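Local coordinates for probable sugar ABC transporter, sugar-binding protein (Streptococcus pneumoniae, PDB 2W7Y) that binds the blood group A-trisaccharide as the solute-binding protein of a probable sugar ABC transporter, at residues A[157-162]-A[385-390]; A[208-213]-A[296-301]; A[260-265]-A[277-282]; A[354-359]-A[373-378]. One frame throughout, in Å; residues are numbered along the deposited sequence.

Interaction 1: residues A[157-162]-A[385-390]. With A2G (2-acetamido-2-deoxy-alpha-D-galactopyranose), chain C.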
loop_
_atom_site.group_PDB
_atom_site.type_symbol
_atom_site.label_atom_id
_atom_site.label_comp_id
_atom_site.label_asym_id
_atom_site.label_seq_id
_atom_site.Cartn_x
_atom_site.Cartn_y
_atom_site.Cartn_z
ATOM N N PHE A 157 4.437 -2.679 2.615
ATOM C CA PHE A 157 3.369 -1.689 2.579
ATOM C C PHE A 157 3.324 -0.929 3.906
ATOM O O PHE A 157 2.328 -0.961 4.638
ATOM C CB PHE A 157 2.021 -2.347 2.264
ATOM C CG PHE A 157 1.144 -1.517 1.370
ATOM C CD1 PHE A 157 1.194 -1.676 -0.011
ATOM C CD2 PHE A 157 0.288 -0.559 1.903
ATOM C CE1 PHE A 157 0.396 -0.903 -0.848
ATOM C CE2 PHE A 157 -0.512 0.213 1.071
ATOM C CZ PHE A 157 -0.457 0.046 -0.305
ATOM N N THR A 158 4.429 -0.249 4.196
ATOM C CA THR A 158 4.612 0.508 5.425
ATOM C C THR A 158 4.080 1.912 5.180
ATOM O O THR A 158 4.633 2.661 4.373
ATOM C CB THR A 158 6.107 0.533 5.824
ATOM O OG1 THR A 158 6.599 -0.810 5.871
ATOM C CG2 THR A 158 6.326 1.209 7.184
HETATM N N MSE A 159 2.996 2.256 5.869
HETATM C CA MSE A 159 2.271 3.487 5.563
HETATM C C MSE A 159 1.797 4.318 6.763
HETATM O O MSE A 159 0.948 3.881 7.547
HETATM C CB MSE A 159 1.099 3.174 4.628
HETATM C CG MSE A 159 0.084 4.288 4.501
HETATM SE SE MSE A 159 -1.041 4.064 2.942
HETATM C CE MSE A 159 -1.626 2.241 3.221
ATOM N N GLY A 160 2.357 5.518 6.885
ATOM C CA GLY A 160 1.790 6.566 7.725
ATOM C C GLY A 160 1.117 7.582 6.820
ATOM O O GLY A 160 0.354 7.219 5.921
ATOM N N LEU A 161 1.397 8.860 7.044
ATOM C CA LEU A 161 0.892 9.900 6.154
ATOM C C LEU A 161 1.911 11.039 6.010
ATOM O O LEU A 161 2.972 11.011 6.647
ATOM C CB LEU A 161 -0.514 10.371 6.598
ATOM C CG LEU A 161 -0.895 11.472 7.612
ATOM C CD1 LEU A 161 -2.170 11.077 8.360
ATOM C CD2 LEU A 161 0.177 11.832 8.608
ATOM N N TRP A 162 1.599 12.015 5.159
ATOM C CA TRP A 162 2.465 13.175 4.968
ATOM C C TRP A 162 1.686 14.466 5.163
ATOM O O TRP A 162 0.504 14.537 4.834
ATOM C CB TRP A 162 3.125 13.149 3.588
ATOM C CG TRP A 162 3.954 11.917 3.349
ATOM C CD1 TRP A 162 3.524 10.725 2.833
ATOM C CD2 TRP A 162 5.353 11.757 3.615
ATOM N NE1 TRP A 162 4.568 9.837 2.760
ATOM C CE2 TRP A 162 5.701 10.439 3.237
ATOM C CE3 TRP A 162 6.349 12.599 4.134
ATOM C CZ2 TRP A 162 7.005 9.942 3.364
ATOM C CZ3 TRP A 162 7.641 12.105 4.263
ATOM C CH2 TRP A 162 7.959 10.788 3.876
ATOM N N VAL A 385 -2.175 -1.627 11.946
ATOM C CA VAL A 385 -3.170 -2.432 11.228
ATOM C C VAL A 385 -2.678 -2.871 9.837
ATOM O O VAL A 385 -1.818 -2.211 9.253
ATOM C CB VAL A 385 -4.548 -1.692 11.090
ATOM C CG1 VAL A 385 -5.208 -1.504 12.449
ATOM C CG2 VAL A 385 -4.402 -0.356 10.365
ATOM N N PRO A 386 -3.202 -4.003 9.317
ATOM C CA PRO A 386 -2.925 -4.361 7.929
ATOM C C PRO A 386 -3.897 -3.645 6.987
ATOM O O PRO A 386 -4.876 -3.052 7.445
ATOM C CB PRO A 386 -3.165 -5.873 7.906
ATOM C CG PRO A 386 -4.215 -6.098 8.937
ATOM C CD PRO A 386 -4.052 -5.011 9.984
ATOM N N THR A 387 -3.634 -3.691 5.688
ATOM C CA THR A 387 -4.536 -3.055 4.725
ATOM C C THR A 387 -5.787 -3.900 4.538
ATOM O O THR A 387 -5.719 -5.138 4.552
ATOM C CB THR A 387 -3.885 -2.840 3.346
ATOM O OG1 THR A 387 -3.374 -4.088 2.864
ATOM C CG2 THR A 387 -2.767 -1.818 3.418
ATOM N N VAL A 388 -6.923 -3.221 4.376
ATOM C CA VAL A 388 -8.190 -3.851 3.996
ATOM C C VAL A 388 -7.982 -4.833 2.836
ATOM O O VAL A 388 -8.516 -5.946 2.853
ATOM C CB VAL A 388 -9.262 -2.781 3.618
ATOM C CG1 VAL A 388 -10.422 -3.397 2.834
ATOM C CG2 VAL A 388 -9.775 -2.065 4.866
ATOM N N SER A 389 -7.188 -4.412 1.853
ATOM C CA SER A 389 -6.871 -5.217 0.676
ATOM C C SER A 389 -6.228 -6.566 1.002
ATOM O O SER A 389 -6.582 -7.579 0.407
ATOM C CB SER A 389 -5.961 -4.420 -0.265
ATOM O OG SER A 389 -5.888 -5.037 -1.536
ATOM N N ASP A 390 -5.286 -6.571 1.945
ATOM C CA ASP A 390 -4.556 -7.785 2.325
ATOM C C ASP A 390 -5.439 -8.794 3.043
ATOM O O ASP A 390 -5.407 -9.992 2.748
ATOM C CB ASP A 390 -3.353 -7.436 3.211
ATOM C CG ASP A 390 -2.122 -7.035 2.409
ATOM O OD1 ASP A 390 -1.075 -6.772 3.035
ATOM O OD2 ASP A 390 -2.192 -6.990 1.161
HETATM O O5 A2G C . 0.933 3.368 -3.710
HETATM C C1 A2G C . 0.682 1.937 -3.761
HETATM C C2 A2G C . -0.783 1.735 -4.111
HETATM N N2 A2G C . -1.111 0.314 -4.222
HETATM C C3 A2G C . -1.080 2.390 -5.467
HETATM O O3 A2G C . -2.430 2.127 -5.857
HETATM C C4 A2G C . -0.791 3.891 -5.412
HETATM O O4 A2G C . -1.679 4.533 -4.488
HETATM C C5 A2G C . 0.663 4.095 -4.966
HETATM C C6 A2G C . 1.007 5.574 -4.804
HETATM O O6 A2G C . 2.330 5.675 -4.273
HETATM C C7 A2G C . -2.115 -0.232 -3.546
HETATM O O7 A2G C . -2.837 0.372 -2.753
HETATM C C8 A2G C . -2.313 -1.721 -3.816
#
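Strand 157-159 and the turn leading into helix 388-392 have their nearest CA atoms, those of Phe-157 and Thr-387, 8.3 Å apart, and no hydrogen bond joins them. The gap is bridged by side chains meeting at about a right angle: methyl CG2 of Thr-387 lies obliquely against the Phe-157 ring, 3.6 Å from its CD2. Selenomethionine Met-159 adds its CE, 4.2 Å from the same methyl and in the plane of the ring at its edge. With OG1 of Thr-387 set between backbone N and carbonyl carbon (chi1 54°), the hydroxyl turns back to N-cap the helix, accepting from Asp-390 N at 3.3 Å, while CG2 is left for the aromatic. The ring also reaches the glycan, its CZ lying 3.4 Å from the acetamido oxygen O7 of the N-acetylgalactosamine (A2G). Strand 302-306 runs beside both segments, with Ile-304 touching Met-159 and Thr-387; helix 207-215 packs alongside, its Asn-212 bonding the backbone of Pro-386 and Val-388.

Interaction 2: residues A[208-213]-A[296-301]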
loop_
_atom_site.group_PDB
_atom_site.type_symbol
_atom_site.label_atom_id
_atom_site.label_comp_id
_atom_site.label_asym_id
_atom_site.label_seq_id
_atom_site.Cartn_x
_atom_site.Cartn_y
_atom_site.Cartn_z
ATOM N N ILE A 208 -9.625 5.432 1.996
ATOM C CA ILE A 208 -9.693 4.114 2.636
ATOM C C ILE A 208 -8.628 3.960 3.726
ATOM O O ILE A 208 -8.783 3.152 4.638
ATOM C CB ILE A 208 -9.642 2.934 1.607
ATOM C CG1 ILE A 208 -10.204 1.645 2.228
ATOM C CG2 ILE A 208 -8.219 2.738 1.053
ATOM C CD1 ILE A 208 -10.340 0.474 1.270
ATOM N N ARG A 209 -7.558 4.752 3.626
ATOM C CA ARG A 209 -6.494 4.768 4.630
ATOM C C ARG A 209 -6.988 5.406 5.926
ATOM O O ARG A 209 -6.509 5.067 7.013
ATOM C CB ARG A 209 -5.247 5.512 4.123
ATOM C CG ARG A 209 -4.889 5.308 2.655
ATOM C CD ARG A 209 -4.595 3.851 2.311
ATOM N NE ARG A 209 -4.011 3.724 0.977
ATOM C CZ ARG A 209 -3.841 2.573 0.335
ATOM N NH1 ARG A 209 -4.209 1.427 0.896
ATOM N NH2 ARG A 209 -3.297 2.573 -0.873
ATOM N N LEU A 210 -7.935 6.334 5.802
ATOM C CA LEU A 210 -8.615 6.910 6.964
ATOM C C LEU A 210 -9.572 5.911 7.614
ATOM O O LEU A 210 -9.618 5.811 8.839
ATOM C CB LEU A 210 -9.354 8.199 6.593
ATOM C CG LEU A 210 -8.534 9.469 6.313
ATOM C CD1 LEU A 210 -9.446 10.600 5.865
ATOM C CD2 LEU A 210 -7.718 9.891 7.530
ATOM N N PHE A 211 -10.325 5.178 6.792
ATOM C CA PHE A 211 -11.212 4.109 7.270
ATOM C C PHE A 211 -10.420 2.974 7.931
ATOM O O PHE A 211 -10.770 2.520 9.021
ATOM C CB PHE A 211 -12.077 3.559 6.125
ATOM C CG PHE A 211 -12.929 2.365 6.512
ATOM C CD1 PHE A 211 -14.124 2.535 7.213
ATOM C CD2 PHE A 211 -12.539 1.071 6.165
ATOM C CE1 PHE A 211 -14.912 1.428 7.572
ATOM C CE2 PHE A 211 -13.318 -0.035 6.514
ATOM C CZ PHE A 211 -14.507 0.142 7.218
ATOM N N ASN A 212 -9.364 2.531 7.253
ATOM C CA ASN A 212 -8.486 1.462 7.719
ATOM C C ASN A 212 -7.924 1.738 9.108
ATOM O O ASN A 212 -7.880 0.845 9.962
ATOM C CB ASN A 212 -7.323 1.299 6.734
ATOM C CG ASN A 212 -6.784 -0.125 6.663
ATOM O OD1 ASN A 212 -6.349 -0.561 5.601
ATOM N ND2 ASN A 212 -6.787 -0.843 7.781
ATOM N N THR A 213 -7.503 2.983 9.325
ATOM C CA THR A 213 -6.840 3.367 10.567
ATOM C C THR A 213 -7.801 3.739 11.697
ATOM O O THR A 213 -7.487 3.503 12.865
ATOM C CB THR A 213 -5.781 4.479 10.350
ATOM O OG1 THR A 213 -6.354 5.584 9.636
ATOM C CG2 THR A 213 -4.604 3.939 9.563
ATOM N N GLY A 296 4.018 11.757 9.239
ATOM C CA GLY A 296 3.269 11.586 10.470
ATOM C C GLY A 296 2.475 10.305 10.369
ATOM O O GLY A 296 2.581 9.582 9.383
ATOM N N ILE A 297 1.674 10.016 11.386
ATOM C CA ILE A 297 0.752 8.878 11.328
ATOM C C ILE A 297 -0.670 9.324 11.669
ATOM O O ILE A 297 -0.923 10.516 11.861
ATOM C CB ILE A 297 1.218 7.663 12.199
ATOM C CG1 ILE A 297 1.434 8.072 13.664
ATOM C CG2 ILE A 297 2.475 7.020 11.603
ATOM C CD1 ILE A 297 1.596 6.911 14.619
ATOM N N TYR A 298 -1.581 8.361 11.750
ATOM C CA TYR A 298 -3.012 8.623 11.876
ATOM C C TYR A 298 -3.446 8.816 13.333
ATOM O O TYR A 298 -2.729 8.387 14.242
ATOM C CB TYR A 298 -3.795 7.493 11.192
ATOM C CG TYR A 298 -3.472 7.365 9.718
ATOM C CD1 TYR A 298 -4.268 7.983 8.754
ATOM C CD2 TYR A 298 -2.353 6.649 9.289
ATOM C CE1 TYR A 298 -3.966 7.874 7.399
ATOM C CE2 TYR A 298 -2.042 6.537 7.946
ATOM C CZ TYR A 298 -2.848 7.152 7.004
ATOM O OH TYR A 298 -2.533 7.045 5.669
ATOM N N PRO A 299 -4.605 9.485 13.561
ATOM C CA PRO A 299 -5.122 9.779 14.908
ATOM C C PRO A 299 -5.106 8.587 15.862
ATOM O O PRO A 299 -5.307 7.441 15.438
ATOM C CB PRO A 299 -6.561 10.215 14.642
ATOM C CG PRO A 299 -6.524 10.800 13.292
ATOM C CD PRO A 299 -5.494 10.033 12.516
ATOM N N ALA A 300 -4.873 8.883 17.141
ATOM C CA ALA A 300 -4.718 7.881 18.204
ATOM C C ALA A 300 -3.481 6.985 18.027
ATOM O O ALA A 300 -3.439 5.864 18.536
ATOM C CB ALA A 300 -6.004 7.047 18.375
ATOM N N GLY A 301 -2.475 7.502 17.319
ATOM C CA GLY A 301 -1.201 6.810 17.129
ATOM C C GLY A 301 -1.275 5.520 16.330
ATOM O O GLY A 301 -0.557 4.566 16.622
HETATM O O HOH W 1 -7.076 5.452 15.555
#
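Tyr-298 and Thr-213 form the tight part of this contact: methyl CG2 of Thr-213 stands over one face of the phenol ring in a CH-pi contact, 3.8 Å from the Tyr-298 centroid and 24° off its normal. Beside it OG1 comes within 3.3 Å of Tyr-298 CD1, held there by its own helix, for it donates to Arg-209 O at 2.7 Å in the carbonyl plane. That carbonyl lies over the same ring face. Arg-209 CB is 3.5 Å from Tyr-298 OH, a hydroxyl that probably bonds Gly-160 O; bent at chi2 (-61°), the arginine carries its guanidinium away to bond the glycan acetamido oxygen through NH2. The other side is looser. Leu-210 CD2 meets the ring edge at 4.1 Å from Tyr-298 CD1, and next to Pro-299 a water donates to Pro-299 O at 2.7 Å and weakly to Thr-213 O. Through Tyr-298 the loop between strands 293-296 and 302-306 packs on helix 207-215, with strand 157-164 alongside and helix 237-252 against Leu-210.

Interaction 3: residues A[260-265]-A[277-282]. With GAL (beta-D-galactopyranose), chain B; A2G (2-acetamido-2-deoxy-alpha-D-galactopyranose), chain C; FUC (alpha-L-fucopyranose), chain D.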
loop_
_atom_site.group_PDB
_atom_site.type_symbol
_atom_site.label_atom_id
_atom_site.label_comp_id
_atom_site.label_asym_id
_atom_site.label_seq_id
_atom_site.Cartn_x
_atom_site.Cartn_y
_atom_site.Cartn_z
ATOM N N GLY A 260 -9.893 11.317 -7.697
ATOM C CA GLY A 260 -8.616 10.691 -8.060
ATOM C C GLY A 260 -7.985 9.689 -7.107
ATOM O O GLY A 260 -8.501 9.430 -6.021
ATOM N N ASP A 261 -6.859 9.120 -7.542
ATOM C CA ASP A 261 -6.047 8.212 -6.724
ATOM C C ASP A 261 -4.825 8.937 -6.159
ATOM O O ASP A 261 -4.574 10.099 -6.500
ATOM C CB ASP A 261 -5.610 6.989 -7.540
ATOM C CG ASP A 261 -6.771 6.069 -7.891
ATOM O OD1 ASP A 261 -7.918 6.374 -7.491
ATOM O OD2 ASP A 261 -6.540 5.038 -8.568
ATOM N N ALA A 262 -4.065 8.245 -5.309
ATOM C CA ALA A 262 -2.898 8.831 -4.634
ATOM C C ALA A 262 -1.872 9.430 -5.599
ATOM O O ALA A 262 -1.231 10.437 -5.289
ATOM C CB ALA A 262 -2.234 7.805 -3.716
ATOM N N ASN A 263 -1.729 8.813 -6.769
ATOM C CA ASN A 263 -0.765 9.261 -7.773
ATOM C C ASN A 263 -1.052 10.655 -8.331
ATOM O O ASN A 263 -0.128 11.391 -8.680
ATOM C CB ASN A 263 -0.655 8.235 -8.910
ATOM C CG ASN A 263 0.189 7.019 -8.529
ATOM O OD1 ASN A 263 1.110 7.115 -7.717
ATOM N ND2 ASN A 263 -0.118 5.873 -9.130
ATOM N N ALA A 264 -2.331 11.015 -8.408
ATOM C CA ALA A 264 -2.729 12.309 -8.963
ATOM C C ALA A 264 -2.846 13.409 -7.900
ATOM O O ALA A 264 -3.059 14.577 -8.234
ATOM C CB ALA A 264 -4.018 12.174 -9.756
ATOM N N TYR A 265 -2.709 13.025 -6.631
ATOM C CA TYR A 265 -2.701 13.973 -5.515
ATOM C C TYR A 265 -1.289 14.320 -5.043
ATOM O O TYR A 265 -1.101 15.275 -4.282
ATOM C CB TYR A 265 -3.527 13.437 -4.340
ATOM C CG TYR A 265 -5.014 13.392 -4.610
ATOM C CD1 TYR A 265 -5.712 14.542 -4.989
ATOM C CD2 TYR A 265 -5.724 12.204 -4.481
ATOM C CE1 TYR A 265 -7.074 14.502 -5.242
ATOM C CE2 TYR A 265 -7.085 12.154 -4.732
ATOM C CZ TYR A 265 -7.753 13.305 -5.107
ATOM O OH TYR A 265 -9.101 13.253 -5.351
ATOM N N PHE A 277 -1.380 14.287 2.854
ATOM C CA PHE A 277 -1.272 13.329 1.763
ATOM C C PHE A 277 -1.163 11.932 2.344
ATOM O O PHE A 277 -0.166 11.592 2.976
ATOM C CB PHE A 277 -0.041 13.664 0.907
ATOM C CG PHE A 277 0.145 12.781 -0.298
ATOM C CD1 PHE A 277 -0.918 12.490 -1.149
ATOM C CD2 PHE A 277 1.401 12.274 -0.604
ATOM C CE1 PHE A 277 -0.734 11.686 -2.270
ATOM C CE2 PHE A 277 1.598 11.473 -1.723
ATOM C CZ PHE A 277 0.527 11.175 -2.558
ATOM N N PHE A 278 -2.203 11.131 2.142
ATOM C CA PHE A 278 -2.227 9.768 2.655
ATOM C C PHE A 278 -1.533 8.811 1.684
ATOM O O PHE A 278 -2.161 8.264 0.772
ATOM C CB PHE A 278 -3.668 9.314 2.953
ATOM C CG PHE A 278 -4.459 10.296 3.781
ATOM C CD1 PHE A 278 -4.141 10.517 5.118
ATOM C CD2 PHE A 278 -5.519 10.999 3.224
ATOM C CE1 PHE A 278 -4.862 11.428 5.888
ATOM C CE2 PHE A 278 -6.249 11.908 3.985
ATOM C CZ PHE A 278 -5.917 12.130 5.320
ATOM N N ASN A 279 -0.226 8.643 1.875
ATOM C CA ASN A 279 0.563 7.687 1.099
ATOM C C ASN A 279 1.680 7.082 1.953
ATOM O O ASN A 279 2.001 7.604 3.022
ATOM C CB ASN A 279 1.124 8.329 -0.174
ATOM C CG ASN A 279 1.431 7.309 -1.264
ATOM O OD1 ASN A 279 1.053 6.139 -1.159
ATOM N ND2 ASN A 279 2.123 7.747 -2.313
ATOM N N GLY A 280 2.254 5.975 1.480
ATOM C CA GLY A 280 3.254 5.229 2.241
ATOM C C GLY A 280 4.635 5.851 2.292
ATOM O O GLY A 280 4.866 6.921 1.732
ATOM N N VAL A 281 5.552 5.163 2.969
ATOM C CA VAL A 281 6.925 5.639 3.156
ATOM C C VAL A 281 7.682 5.768 1.831
ATOM O O VAL A 281 8.590 6.590 1.701
ATOM C CB VAL A 281 7.730 4.749 4.158
ATOM C CG1 VAL A 281 7.079 4.758 5.535
ATOM C CG2 VAL A 281 7.883 3.315 3.644
ATOM N N TRP A 282 7.279 4.957 0.853
ATOM C CA TRP A 282 7.889 4.923 -0.473
ATOM C C TRP A 282 7.759 6.246 -1.235
ATOM O O TRP A 282 8.412 6.439 -2.259
ATOM C CB TRP A 282 7.290 3.773 -1.288
ATOM C CG TRP A 282 5.782 3.816 -1.380
ATOM C CD1 TRP A 282 5.040 4.505 -2.294
ATOM C CD2 TRP A 282 4.843 3.145 -0.525
ATOM N NE1 TRP A 282 3.703 4.304 -2.067
ATOM C CE2 TRP A 282 3.551 3.478 -0.984
ATOM C CE3 TRP A 282 4.967 2.293 0.582
ATOM C CZ2 TRP A 282 2.391 2.983 -0.381
ATOM C CZ3 TRP A 282 3.813 1.805 1.181
ATOM C CH2 TRP A 282 2.544 2.153 0.700
HETATM C C1 GAL B . 5.204 0.840 -5.294
HETATM C C2 GAL B . 3.690 0.896 -5.506
HETATM C C3 GAL B . 2.976 1.296 -4.212
HETATM C C4 GAL B . 3.466 0.480 -3.011
HETATM C C5 GAL B . 4.998 0.562 -2.945
HETATM C C6 GAL B . 5.617 -0.208 -1.776
HETATM O O1 GAL B . 5.796 0.209 -6.406
HETATM O O2 GAL B . 3.426 1.837 -6.526
HETATM O O3 GAL B . 1.582 1.170 -4.375
HETATM O O4 GAL B . 3.020 -0.849 -3.145
HETATM O O5 GAL B . 5.548 0.079 -4.156
HETATM O O6 GAL B . 6.899 0.327 -1.500
HETATM O O5 A2G C . 0.933 3.368 -3.710
HETATM C C1 A2G C . 0.682 1.937 -3.761
HETATM C C2 A2G C . -0.783 1.735 -4.111
HETATM N N2 A2G C . -1.111 0.314 -4.222
HETATM C C3 A2G C . -1.080 2.390 -5.467
HETATM O O3 A2G C . -2.430 2.127 -5.857
HETATM C C4 A2G C . -0.791 3.891 -5.412
HETATM O O4 A2G C . -1.679 4.533 -4.488
HETATM C C5 A2G C . 0.663 4.095 -4.966
HETATM C C6 A2G C . 1.007 5.574 -4.804
HETATM O O6 A2G C . 2.330 5.675 -4.273
HETATM C C7 A2G C . -2.115 -0.232 -3.546
HETATM O O7 A2G C . -2.837 0.372 -2.753
HETATM C C8 A2G C . -2.313 -1.721 -3.816
HETATM C C1 FUC D . 2.591 1.331 -7.599
HETATM C C2 FUC D . 2.330 2.442 -8.618
HETATM C C3 FUC D . 3.601 2.708 -9.427
HETATM C C4 FUC D . 4.056 1.422 -10.119
HETATM C C5 FUC D . 4.225 0.315 -9.073
HETATM C C6 FUC D . 4.561 -1.036 -9.694
HETATM O O2 FUC D . 1.934 3.612 -7.947
HETATM O O3 FUC D . 3.412 3.754 -10.355
HETATM O O4 FUC D . 3.111 1.032 -11.098
HETATM O O5 FUC D . 3.068 0.166 -8.262
#
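Phe-277, its CG anti to the backbone N (chi1 -177°), sends its ring to the start of helix 262-270, and Asn-279, turned likewise (chi1 -156°), brings its amide to O6 of the N-acetylgalactosamine (A2G). The phenylalanine edge meets Ala-262 O in its plane, 3.3 Å from CE1, and the same CE1 lies 3.9 Å from Tyr-265 CB. Ala-262 CB approaches the Asn-279 amide carbon CG at 4.4 Å and touches A2G O4. The hydroxyl O6 is gripped twice: Asn-279 ND2 donates to it at 2.9 Å, nearly straight at 163°, and Trp-282 NE1 donates to it at 2.9 Å from the indole edge. The Trp-282 face carries C5 of galactose 3.5 Å above its plane, with Gly-280 CA against the opposite face. Next along the helix from Ala-262, Asn-263 ND2 donates to fucose O2 at 3.3 Å. Polar bonds to hydroxyls of two sugars and an indole face against galactose, with the Phe-277 packing next to them, are consistent with selective recognition of the trisaccharide.

Interaction 4: residues A[354-359]-A[373-378]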
loop_
_atom_site.group_PDB
_atom_site.type_symbol
_atom_site.label_atom_id
_atom_site.label_comp_id
_atom_site.label_asym_id
_atom_site.label_seq_id
_atom_site.Cartn_x
_atom_site.Cartn_y
_atom_site.Cartn_z
ATOM N N VAL A 354 18.590 -6.015 6.331
ATOM C CA VAL A 354 18.958 -4.657 5.937
ATOM C C VAL A 354 18.691 -3.705 7.098
ATOM O O VAL A 354 17.548 -3.543 7.531
ATOM C CB VAL A 354 18.195 -4.191 4.672
ATOM C CG1 VAL A 354 18.583 -2.764 4.306
ATOM C CG2 VAL A 354 18.474 -5.120 3.512
ATOM N N ASN A 355 19.759 -3.091 7.601
ATOM C CA ASN A 355 19.667 -2.176 8.732
ATOM C C ASN A 355 19.227 -0.779 8.291
ATOM O O ASN A 355 20.054 0.084 7.997
ATOM C CB ASN A 355 20.996 -2.126 9.497
ATOM C CG ASN A 355 20.822 -1.720 10.954
ATOM O OD1 ASN A 355 19.775 -1.209 11.357
ATOM N ND2 ASN A 355 21.857 -1.953 11.754
ATOM N N VAL A 356 17.915 -0.577 8.258
ATOM C CA VAL A 356 17.297 0.674 7.805
ATOM C C VAL A 356 17.734 1.899 8.621
ATOM O O VAL A 356 17.978 2.966 8.052
ATOM C CB VAL A 356 15.739 0.552 7.772
ATOM C CG1 VAL A 356 15.063 1.916 7.825
ATOM C CG2 VAL A 356 15.292 -0.235 6.545
ATOM N N LYS A 357 17.823 1.739 9.942
ATOM C CA LYS A 357 18.217 2.832 10.836
ATOM C C LYS A 357 19.669 3.227 10.643
ATOM O O LYS A 357 19.975 4.410 10.489
ATOM C CB LYS A 357 17.975 2.469 12.303
ATOM C CG LYS A 357 16.642 2.950 12.853
ATOM C CD LYS A 357 16.704 3.174 14.353
ATOM C CE LYS A 357 17.421 4.477 14.695
ATOM N NZ LYS A 357 17.470 4.733 16.155
ATOM N N GLU A 358 20.555 2.229 10.658
ATOM C CA GLU A 358 21.987 2.435 10.455
ATOM C C GLU A 358 22.282 3.003 9.067
ATOM O O GLU A 358 23.164 3.852 8.914
ATOM C CB GLU A 358 22.747 1.125 10.685
ATOM C CG GLU A 358 24.246 1.186 10.423
ATOM C CD GLU A 358 25.010 0.115 11.183
ATOM O OE1 GLU A 358 25.242 -0.975 10.613
ATOM O OE2 GLU A 358 25.369 0.362 12.356
ATOM N N LEU A 359 21.545 2.534 8.061
ATOM C CA LEU A 359 21.671 3.065 6.704
ATOM C C LEU A 359 21.188 4.517 6.619
ATOM O O LEU A 359 21.797 5.338 5.931
ATOM C CB LEU A 359 20.952 2.165 5.692
ATOM C CG LEU A 359 21.785 1.120 4.932
ATOM C CD1 LEU A 359 22.812 0.386 5.808
ATOM C CD2 LEU A 359 20.878 0.135 4.219
ATOM N N GLN A 373 12.889 8.192 8.919
ATOM C CA GLN A 373 12.013 8.883 9.865
ATOM C C GLN A 373 10.580 8.373 9.750
ATOM O O GLN A 373 9.931 8.096 10.758
ATOM C CB GLN A 373 12.052 10.402 9.641
ATOM C CG GLN A 373 11.435 11.199 10.788
ATOM C CD GLN A 373 11.039 12.621 10.416
ATOM O OE1 GLN A 373 11.441 13.154 9.376
ATOM N NE2 GLN A 373 10.245 13.247 11.277
ATOM N N ALA A 374 10.104 8.243 8.514
ATOM C CA ALA A 374 8.762 7.738 8.235
ATOM C C ALA A 374 8.585 6.284 8.682
ATOM O O ALA A 374 7.552 5.932 9.256
ATOM C CB ALA A 374 8.433 7.898 6.754
ATOM N N ILE A 375 9.591 5.449 8.429
ATOM C CA ILE A 375 9.558 4.045 8.868
ATOM C C ILE A 375 9.543 3.915 10.401
ATOM O O ILE A 375 8.744 3.153 10.948
ATOM C CB ILE A 375 10.711 3.204 8.243
ATOM C CG1 ILE A 375 10.542 3.105 6.720
ATOM C CG2 ILE A 375 10.754 1.804 8.856
ATOM C CD1 ILE A 375 11.779 2.594 5.990
ATOM N N THR A 376 10.411 4.670 11.077
ATOM C CA THR A 376 10.500 4.664 12.547
ATOM C C THR A 376 9.173 5.053 13.222
ATOM O O THR A 376 8.827 4.508 14.271
ATOM C CB THR A 376 11.678 5.551 13.053
ATOM O OG1 THR A 376 12.918 4.979 12.624
ATOM C CG2 THR A 376 11.707 5.664 14.575
ATOM N N GLN A 377 8.436 5.979 12.609
ATOM C CA GLN A 377 7.121 6.385 13.114
ATOM C C GLN A 377 6.108 5.239 13.115
ATOM O O GLN A 377 5.381 5.061 14.095
ATOM C CB GLN A 377 6.573 7.562 12.312
ATOM C CG GLN A 377 7.262 8.888 12.596
ATOM C CD GLN A 377 6.708 10.007 11.746
ATOM O OE1 GLN A 377 5.975 9.763 10.789
ATOM N NE2 GLN A 377 7.050 11.242 12.091
ATOM N N VAL A 378 6.072 4.478 12.019
ATOM C CA VAL A 378 5.168 3.338 11.866
ATOM C C VAL A 378 5.580 2.197 12.799
ATOM O O VAL A 378 4.728 1.555 13.420
ATOM C CB VAL A 378 5.106 2.838 10.394
ATOM C CG1 VAL A 378 4.222 1.599 10.268
ATOM C CG2 VAL A 378 4.615 3.940 9.463
#
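Val-356 and Ile-375 bury equal areas here and reach toward each other tip to tip, CG1 of Val-356 standing 3.8 Å from CD1 of Ile-375. The valine branch CG1 lies anti to its backbone N (chi1 159°), while the isoleucine chain leaves beside its own N and then extends (chi2 166°), which carries CD1 across the gap between the helices. Their backbones stay well apart, the Val-356 and Ile-375 CA atoms being 8.5 Å from each other, and no hydrogen bond crosses. The contact is a helix-to-helix one: the first turn of helix 356-361, with Asn-355 at its N-cap, is set against the C-terminal half of helix 366-379, which follows it closely in the chain. Asn-348 touches both apolar side chains, and Phe-342 of helix 335-343 also packs on Val-356. Toward the surface the pairing is slacker. Lys-357 passes Thr-376 with its aliphatic part, CG lying 4.2 Å from Thr-376 OG1, and that hydroxyl is bonded to Gly-372 O one turn back along its own helix.

Interactions 1, 2 and 3 are buried, whereas interaction 4 is only partly buried, its centre about 17 Å from the centre of the chain, the farthest of the four. Interactions 1 and 3 both touch the N-acetylgalactosamine, and Arg-209 of interaction 2 bonds it too. Strand 157-164 joins them: Leu-161 N probably bonds Gly-296 O of interaction 2, Trp-162 O probably bonds Phe-277 N of interaction 3, and Thr-158 packs on Val-378 of interaction 4. No direct hydrogen bond crosses any of the four segment pairs. Interaction 1 sets a methyl against an aromatic ring, interaction 2 adds a CH-pi contact and a water bridge, and interaction 4 is mainly aliphatic; interaction 3 alone combines its packing with several sugar hydrogen bonds.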